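DTDP Sugar Isomerase (Desulfovibrio desulfuricans subsp. desulfuricans str. G20, PDB 3EJK) probably catalyses the 3,5-epimerisation of dTDP-4-dehydro-6-deoxy-glucose to dTDP-4-dehydro-rhamnose, a step in the making of activated deoxysugars. Local coordinates at residues A[16-19]-A[24-27]; A[85-90]-A[114-119]; A[100-105]-A[159-164]. All coordinates share one frame; numbering follows the deposited sequence. Where two conformers were deposited one is given.

Contact 1 of 3, residues A[16-19]-A[24-27]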
# COMPACT_ATOMS: atom_id res chain seq x y z
N ILE A 16 -0.09 -19.80 -8.25
CA ILE A 16 -1.06 -20.84 -7.94
C ILE A 16 -2.41 -20.48 -8.51
O ILE A 16 -2.89 -19.38 -8.33
CB ILE A 16 -1.21 -21.01 -6.40
CG1 ILE A 16 0.09 -21.54 -5.81
CG2 ILE A 16 -2.34 -21.95 -6.08
CD1 ILE A 16 0.54 -22.84 -6.46
N LEU A 17 -3.01 -21.43 -9.19
CA LEU A 17 -4.33 -21.25 -9.77
C LEU A 17 -5.32 -21.62 -8.68
O LEU A 17 -4.98 -22.34 -7.75
CB LEU A 17 -4.55 -22.07 -11.04
CG LEU A 17 -3.53 -21.72 -12.14
CD1 LEU A 17 -3.95 -22.29 -13.48
CD2 LEU A 17 -3.36 -20.20 -12.22
N LEU A 18 -6.51 -21.08 -8.80
CA LEU A 18 -7.57 -21.28 -7.81
C LEU A 18 -8.77 -21.89 -8.51
O LEU A 18 -8.78 -21.97 -9.74
CB LEU A 18 -7.92 -19.96 -7.17
CG LEU A 18 -6.83 -19.29 -6.35
CD1 LEU A 18 -7.15 -17.80 -6.10
CD2 LEU A 18 -6.63 -20.06 -5.03
N PRO A 19 -9.78 -22.32 -7.75
CA PRO A 19 -10.89 -23.01 -8.36
C PRO A 19 -11.79 -22.12 -9.19
O PRO A 19 -12.75 -22.59 -9.79
CB PRO A 19 -11.65 -23.59 -7.17
CG PRO A 19 -10.61 -23.69 -6.10
CD PRO A 19 -9.80 -22.46 -6.29
N GLN A 24 -5.64 -16.01 -9.42
CA GLN A 24 -4.30 -16.52 -9.15
C GLN A 24 -3.73 -15.97 -7.88
O GLN A 24 -4.05 -14.89 -7.44
CB GLN A 24 -3.34 -16.14 -10.28
CG GLN A 24 -3.73 -16.60 -11.66
CD GLN A 24 -2.76 -16.08 -12.71
OE1 GLN A 24 -1.93 -15.23 -12.42
NE2 GLN A 24 -2.87 -16.59 -13.92
N LEU A 25 -2.84 -16.76 -7.32
CA LEU A 25 -2.19 -16.42 -6.08
C LEU A 25 -0.69 -16.57 -6.28
O LEU A 25 -0.21 -17.62 -6.72
CB LEU A 25 -2.73 -17.38 -5.04
CG LEU A 25 -2.87 -17.01 -3.58
CD1 LEU A 25 -3.66 -15.73 -3.44
CD2 LEU A 25 -3.57 -18.22 -2.91
N SER A 26 0.04 -15.51 -5.99
CA SER A 26 1.49 -15.55 -6.14
C SER A 26 2.21 -15.06 -4.90
O SER A 26 1.72 -14.23 -4.13
CB SER A 26 1.93 -14.78 -7.38
OG SER A 26 1.48 -13.43 -7.37
N GLU A 27 3.40 -15.62 -4.72
CA GLU A 27 4.28 -15.26 -3.61
C GLU A 27 4.78 -13.84 -3.68
O GLU A 27 5.10 -13.31 -4.75
CB GLU A 27 5.49 -16.19 -3.54
CG GLU A 27 5.13 -17.54 -2.96
CD GLU A 27 4.47 -17.40 -1.60
OE1 GLU A 27 4.49 -16.28 -1.01
OE2 GLU A 27 3.92 -18.42 -1.13
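Ile16 and Leu25 face each other as an antiparallel hydrogen-bonded pair, and their backbones form the tight part of this contact. Ile16 N gives its hydrogen to Leu25 O at 2.7 Å. Leu25 N returns a bond to Ile16 O at 2.8 Å. Gln24 CA also makes a weaker CA-H...O contact with Ile16 O, 3.3 Å away. The two side chains leave the same face of the sheet, and CB of Ile16 sits 4.2 Å from CB of Leu25. Beyond CB the isoleucine leads away from its partner.

Residues 16-17 and 24-27 are the arms of a beta hairpin. Residues 18-23 connect them. Strand 16-17 is an edge strand within this chain; on the side away from it, strand 24-31 pairs with strand 114-118, through backbone bonds of Gln24 with Arg117 and Ser26 with Leu115. Leu18 has left the strand, yet its side chain turns back to the hairpin. Its CD2 meets CD2 of Leu25 at 4.2 Å, the two chains crossing at a slant. Leu18 also packs on Leu116, and Leu25 on Leu107 of strand 102-108. The inner end of this face thus leans on the other sheet, while Ile16 stays exposed.

Unlike the backbone ladder, the side chains of the opposite face border solvent, which is open to them on the leucine side. Leu17 and Gln24 form the non-hydrogen-bonded pair there and run side by side, pointing the same way. CG of Gln24 is anti to its carbonyl carbon (chi1 -57°) and the chain is extended beyond it. This lays its methylene alongside the leucine, with CG 3.7 Å from Leu17 CD2. A tetraethylene glycol, probably from the crystallisation liquor, lies close to Ile16 on the outer edge.

Contact 2 of 3, residues A[85-90]-A[114-119]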
# COMPACT_ATOMS: atom_id res chain seq x y z
N ILE A 85 -7.12 -11.04 6.20
CA ILE A 85 -8.48 -11.14 5.66
C ILE A 85 -8.75 -12.47 5.03
O ILE A 85 -7.85 -13.24 4.66
CB ILE A 85 -8.84 -10.05 4.58
CG1 ILE A 85 -8.09 -10.36 3.28
CG2 ILE A 85 -8.63 -8.60 5.12
CD1 ILE A 85 -8.39 -9.40 2.14
N HIS A 86 -10.05 -12.73 4.97
CA HIS A 86 -10.61 -13.87 4.27
C HIS A 86 -11.31 -13.31 3.05
O HIS A 86 -12.19 -12.45 3.17
CB HIS A 86 -11.57 -14.66 5.15
CG HIS A 86 -10.88 -15.60 6.09
ND1 HIS A 86 -11.50 -16.71 6.63
CD2 HIS A 86 -9.59 -15.64 6.50
CE1 HIS A 86 -10.63 -17.36 7.39
NE2 HIS A 86 -9.46 -16.74 7.32
N VAL A 87 -10.86 -13.75 1.89
CA VAL A 87 -11.47 -13.35 0.63
C VAL A 87 -12.27 -14.51 0.05
O VAL A 87 -11.85 -15.66 0.13
CB VAL A 87 -10.42 -12.95 -0.44
CG1 VAL A 87 -11.13 -12.43 -1.72
CG2 VAL A 87 -9.43 -11.92 0.09
N VAL A 88 -13.43 -14.19 -0.49
CA VAL A 88 -14.22 -15.18 -1.20
C VAL A 88 -14.52 -14.66 -2.59
O VAL A 88 -14.93 -13.52 -2.78
CB VAL A 88 -15.54 -15.54 -0.51
CG1 VAL A 88 -16.36 -16.45 -1.42
CG2 VAL A 88 -15.30 -16.19 0.86
N LEU A 89 -14.30 -15.54 -3.56
CA LEU A 89 -14.54 -15.24 -4.98
C LEU A 89 -15.66 -16.14 -5.46
O LEU A 89 -15.74 -17.29 -5.07
CB LEU A 89 -13.28 -15.49 -5.83
CG LEU A 89 -11.98 -14.79 -5.42
CD1 LEU A 89 -10.94 -15.00 -6.53
CD2 LEU A 89 -12.23 -13.34 -5.20
N TYR A 90 -16.54 -15.57 -6.27
CA TYR A 90 -17.67 -16.30 -6.86
C TYR A 90 -17.77 -16.04 -8.36
O TYR A 90 -17.91 -14.91 -8.80
CB TYR A 90 -19.00 -15.95 -6.21
CG TYR A 90 -20.16 -16.50 -7.00
CD1 TYR A 90 -20.33 -17.87 -7.13
CD2 TYR A 90 -21.08 -15.66 -7.61
CE1 TYR A 90 -21.36 -18.39 -7.87
CE2 TYR A 90 -22.13 -16.18 -8.33
CZ TYR A 90 -22.26 -17.53 -8.45
OH TYR A 90 -23.29 -18.04 -9.18
N ARG A 114 0.62 -12.99 0.17
CA ARG A 114 0.58 -13.25 -1.26
C ARG A 114 -0.22 -12.22 -2.01
O ARG A 114 -0.93 -11.38 -1.43
CB ARG A 114 -0.05 -14.60 -1.51
CG ARG A 114 0.65 -15.71 -0.70
CD ARG A 114 -0.02 -17.04 -0.88
NE ARG A 114 0.80 -18.12 -0.33
CZ ARG A 114 0.56 -18.77 0.81
NH1 ARG A 114 -0.51 -18.48 1.53
NH2 ARG A 114 1.38 -19.73 1.22
N LEU A 115 -0.08 -12.31 -3.33
CA LEU A 115 -0.78 -11.42 -4.25
C LEU A 115 -1.91 -12.24 -4.89
O LEU A 115 -1.69 -13.30 -5.45
CB LEU A 115 0.15 -10.87 -5.32
CG LEU A 115 -0.43 -9.70 -6.14
CD1 LEU A 115 -0.42 -8.48 -5.29
CD2 LEU A 115 0.40 -9.44 -7.42
N LEU A 116 -3.12 -11.72 -4.75
CA LEU A 116 -4.34 -12.34 -5.29
C LEU A 116 -4.84 -11.55 -6.50
O LEU A 116 -5.14 -10.38 -6.41
CB LEU A 116 -5.43 -12.36 -4.22
CG LEU A 116 -6.84 -12.75 -4.66
CD1 LEU A 116 -6.78 -14.20 -5.18
CD2 LEU A 116 -7.89 -12.56 -3.54
N ARG A 117 -4.89 -12.24 -7.63
CA ARG A 117 -5.40 -11.67 -8.87
C ARG A 117 -6.87 -12.03 -8.99
O ARG A 117 -7.24 -13.21 -8.91
CB ARG A 117 -4.62 -12.24 -10.07
CG ARG A 117 -5.14 -11.76 -11.40
CD ARG A 117 -4.48 -12.50 -12.56
NE ARG A 117 -4.85 -11.87 -13.81
CZ ARG A 117 -5.78 -12.32 -14.64
NH1 ARG A 117 -6.41 -13.45 -14.40
NH2 ARG A 117 -6.05 -11.64 -15.75
N ILE A 118 -7.72 -11.02 -9.14
CA ILE A 118 -9.17 -11.25 -9.30
C ILE A 118 -9.55 -10.79 -10.70
O ILE A 118 -9.49 -9.59 -11.00
CB ILE A 118 -10.01 -10.49 -8.26
CG1 ILE A 118 -9.59 -10.88 -6.84
CG2 ILE A 118 -11.55 -10.79 -8.47
CD1 ILE A 118 -10.28 -10.06 -5.76
N PRO A 119 -9.95 -11.72 -11.58
CA PRO A 119 -10.20 -11.21 -12.93
C PRO A 119 -11.54 -10.50 -13.07
O PRO A 119 -12.36 -10.53 -12.16
CB PRO A 119 -10.14 -12.47 -13.81
CG PRO A 119 -10.27 -13.62 -12.90
CD PRO A 119 -10.08 -13.19 -11.48
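Val87 holds CG1 anti to its backbone N (chi1 -176°), and Leu116 holds CG in the same relation to its own N (chi1 170°). With these torsions the two side chains reach across to each other and meet tip to tip. CD2 of Leu116 is the touching branch. It lies 3.7 Å from Val87 CG1 and 4.0 Å from Val87 CG2, so the leucine methyl is set against both methyls of the valine.

Leu89 and Ile118 form the second pair. Here the chains pass each other at an angle instead of meeting end on. CD2 of Leu89 approaches the outer part of the isoleucine, 3.9 Å from Ile118 CD1 and 4.0 Å from Ile118 CG1. The other branch of Leu89 turns to Leu116, where CD1 of Leu89 stands 4.4 Å from CD1 of Leu116. That last contact is slack. It still joins the two pairs into one row of four buried aliphatic side chains.

The backbones stay well apart. The axes of strands 85-90 and 114-118 come no closer than 10.0 Å, and their directions differ by 24°. Every contact between them is therefore made by apolar side chains. The polar backbone groups are used within each sheet: Val87 and Leu89 bond to Val105 and Ala103 of strand 102-108, and strand 114-118 pairs with strands 24-31 and 76-82. Val88 and Arg117 point away from this layer. Leu107 packs on Leu116 and Ala23 on Leu89, which extends the apolar layer beyond the four residues. Two antiparallel sheets packed face to face through aliphatic side chains are the core of the cupin-type beta sandwich, or jelly roll, of the dTDP-4-dehydrorhamnose 3,5-epimerase family.

Contact 3 of 3, residues A[100-105]-A[159-164]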
# COMPACT_ATOMS: atom_id res chain seq x y z
N GLY A 100 -20.12 -20.75 -11.48
CA GLY A 100 -20.86 -21.12 -10.27
C GLY A 100 -20.01 -21.52 -9.09
O GLY A 100 -20.53 -21.72 -8.01
N ARG A 101 -18.70 -21.62 -9.31
CA ARG A 101 -17.77 -22.01 -8.24
C ARG A 101 -17.27 -20.88 -7.36
O ARG A 101 -17.25 -19.72 -7.76
CB ARG A 101 -16.58 -22.79 -8.84
CG ARG A 101 -17.06 -24.09 -9.42
CD ARG A 101 -16.07 -24.87 -10.21
NE ARG A 101 -16.79 -25.91 -10.95
CZ ARG A 101 -16.25 -26.74 -11.85
NH1 ARG A 101 -14.96 -26.69 -12.14
NH2 ARG A 101 -17.03 -27.63 -12.45
N LEU A 102 -16.87 -21.28 -6.15
CA LEU A 102 -16.22 -20.39 -5.17
C LEU A 102 -14.73 -20.65 -5.04
O LEU A 102 -14.23 -21.75 -5.24
CB LEU A 102 -16.82 -20.58 -3.78
CG LEU A 102 -18.30 -20.24 -3.60
CD1 LEU A 102 -18.76 -20.66 -2.21
CD2 LEU A 102 -18.51 -18.76 -3.84
N ALA A 103 -14.02 -19.59 -4.70
CA ALA A 103 -12.61 -19.69 -4.33
C ALA A 103 -12.49 -18.94 -3.00
O ALA A 103 -13.01 -17.84 -2.85
CB ALA A 103 -11.67 -19.11 -5.40
N GLN A 104 -11.88 -19.59 -2.01
CA GLN A 104 -11.67 -18.97 -0.70
C GLN A 104 -10.18 -18.87 -0.43
O GLN A 104 -9.44 -19.83 -0.59
CB GLN A 104 -12.41 -19.73 0.39
CG GLN A 104 -13.93 -19.92 0.09
CD GLN A 104 -14.74 -20.47 1.27
OE1 GLN A 104 -14.67 -19.96 2.38
NE2 GLN A 104 -15.53 -21.49 1.01
N VAL A 105 -9.76 -17.68 -0.06
CA VAL A 105 -8.36 -17.44 0.21
C VAL A 105 -8.18 -16.57 1.45
O VAL A 105 -9.02 -15.75 1.79
CB VAL A 105 -7.65 -16.79 -1.02
CG1 VAL A 105 -6.33 -16.18 -0.62
CG2 VAL A 105 -7.49 -17.84 -2.15
N ILE A 159 -25.42 -15.12 -4.54
CA ILE A 159 -23.98 -15.35 -4.39
C ILE A 159 -23.85 -16.38 -3.26
O ILE A 159 -24.08 -16.05 -2.08
CB ILE A 159 -23.20 -14.05 -4.14
CG1 ILE A 159 -23.41 -13.09 -5.32
CG2 ILE A 159 -21.68 -14.34 -3.99
CD1 ILE A 159 -22.68 -11.76 -5.19
N PRO A 160 -23.50 -17.64 -3.60
CA PRO A 160 -23.61 -18.78 -2.68
C PRO A 160 -22.61 -18.91 -1.56
O PRO A 160 -22.03 -19.97 -1.35
CB PRO A 160 -23.53 -19.98 -3.61
CG PRO A 160 -22.61 -19.50 -4.67
CD PRO A 160 -23.07 -18.09 -4.94
N PHE A 161 -22.43 -17.81 -0.84
CA PHE A 161 -21.59 -17.83 0.35
C PHE A 161 -22.16 -16.95 1.45
O PHE A 161 -22.45 -15.78 1.24
CB PHE A 161 -20.16 -17.38 0.04
CG PHE A 161 -19.25 -17.43 1.24
CD1 PHE A 161 -18.62 -18.60 1.60
CD2 PHE A 161 -19.05 -16.31 2.03
CE1 PHE A 161 -17.80 -18.66 2.72
CE2 PHE A 161 -18.23 -16.36 3.15
CZ PHE A 161 -17.60 -17.55 3.49
N SER A 162 -22.25 -17.53 2.64
CA SER A 162 -22.80 -16.84 3.81
C SER A 162 -21.74 -16.22 4.71
O SER A 162 -21.09 -16.89 5.49
CB SER A 162 -23.64 -17.80 4.64
OG SER A 162 -24.15 -17.16 5.78
N TRP A 163 -21.61 -14.92 4.61
CA TRP A 163 -20.67 -14.20 5.46
C TRP A 163 -21.09 -14.30 6.89
O TRP A 163 -20.27 -14.28 7.79
CB TRP A 163 -20.55 -12.72 5.07
CG TRP A 163 -19.69 -12.57 3.92
CD1 TRP A 163 -20.06 -12.23 2.66
CD2 TRP A 163 -18.28 -12.79 3.88
NE1 TRP A 163 -18.97 -12.21 1.84
CE2 TRP A 163 -17.86 -12.56 2.56
CE3 TRP A 163 -17.34 -13.17 4.83
CZ2 TRP A 163 -16.54 -12.70 2.17
CZ3 TRP A 163 -16.02 -13.31 4.43
CH2 TRP A 163 -15.63 -13.07 3.12
N ALA A 164 -22.39 -14.44 7.09
CA ALA A 164 -22.92 -14.48 8.47
C ALA A 164 -22.45 -15.75 9.16
O ALA A 164 -22.35 -15.82 10.38
CB ALA A 164 -24.42 -14.41 8.47
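Leu102 supplies the apolar part of this contact, lying against both Pro160 and Phe161. Its two branches divide the work. CD2 meets the proline ring, 4.2 Å from Pro160 CG. CD1 turns to the next residue, 4.2 Å from Phe161 CB, and also lies 3.5 Å from the carbonyl oxygen of Pro160. This last approach is packing of a methyl on an oxygen.

The loop is shaped by a backbone bond of its own. Phe161 N binds Ile159 O at 2.7 Å, and Pro160 is the centre of the resulting inverse gamma turn. The turn puts Pro160 and Phe161 side by side toward strand 102-108. That strand is one of the two outer strands, within this chain, of the five-stranded sheet of the cupin-type fold. The loop follows strand 149-151, at the other border, and returns across the sheet. Tyr90 of the neighbouring strand touches both Leu102 and Pro160, and Val88 touches Phe161.

The polar side chain here is Gln104. Its OE1 comes within 3.4 Å of Phe161 CE1, at a slant to the ring. The amide and ring planes stand 73° apart, so the two flat groups do not stack.

The remaining interaction is aromatic and lies within the loop. CG of Phe161 is anti to the backbone N (chi1 -178°), and this torsion carries the ring over a face of Trp163. Phe161 CE2 stands 3.6 Å above the indole plane, over its centre. The phenyl thus turns its edge to a face of the tryptophan, which on its own account meets the ring of Trp68.

Contact 2 is the buried one, near the centre of the chain, while contacts 1 and 3 lie at the surface. Contact 1 works within a single sheet, so backbone hydrogen bonds carry it. Contact 2 joins two sheets and is wholly aliphatic. Contact 3 lays a loop on a sheet and mixes apolar, amide and aromatic groups. Strands 24-31 and 114-118 are neighbours, which ties contacts 1 and 2 together. Strands 84-90 and 102-108 tie contacts 2 and 3 in the same way. Contacts 1 and 3, with centres about 17 Å apart, still touch where Pro19 packs on Leu102 and Ala103.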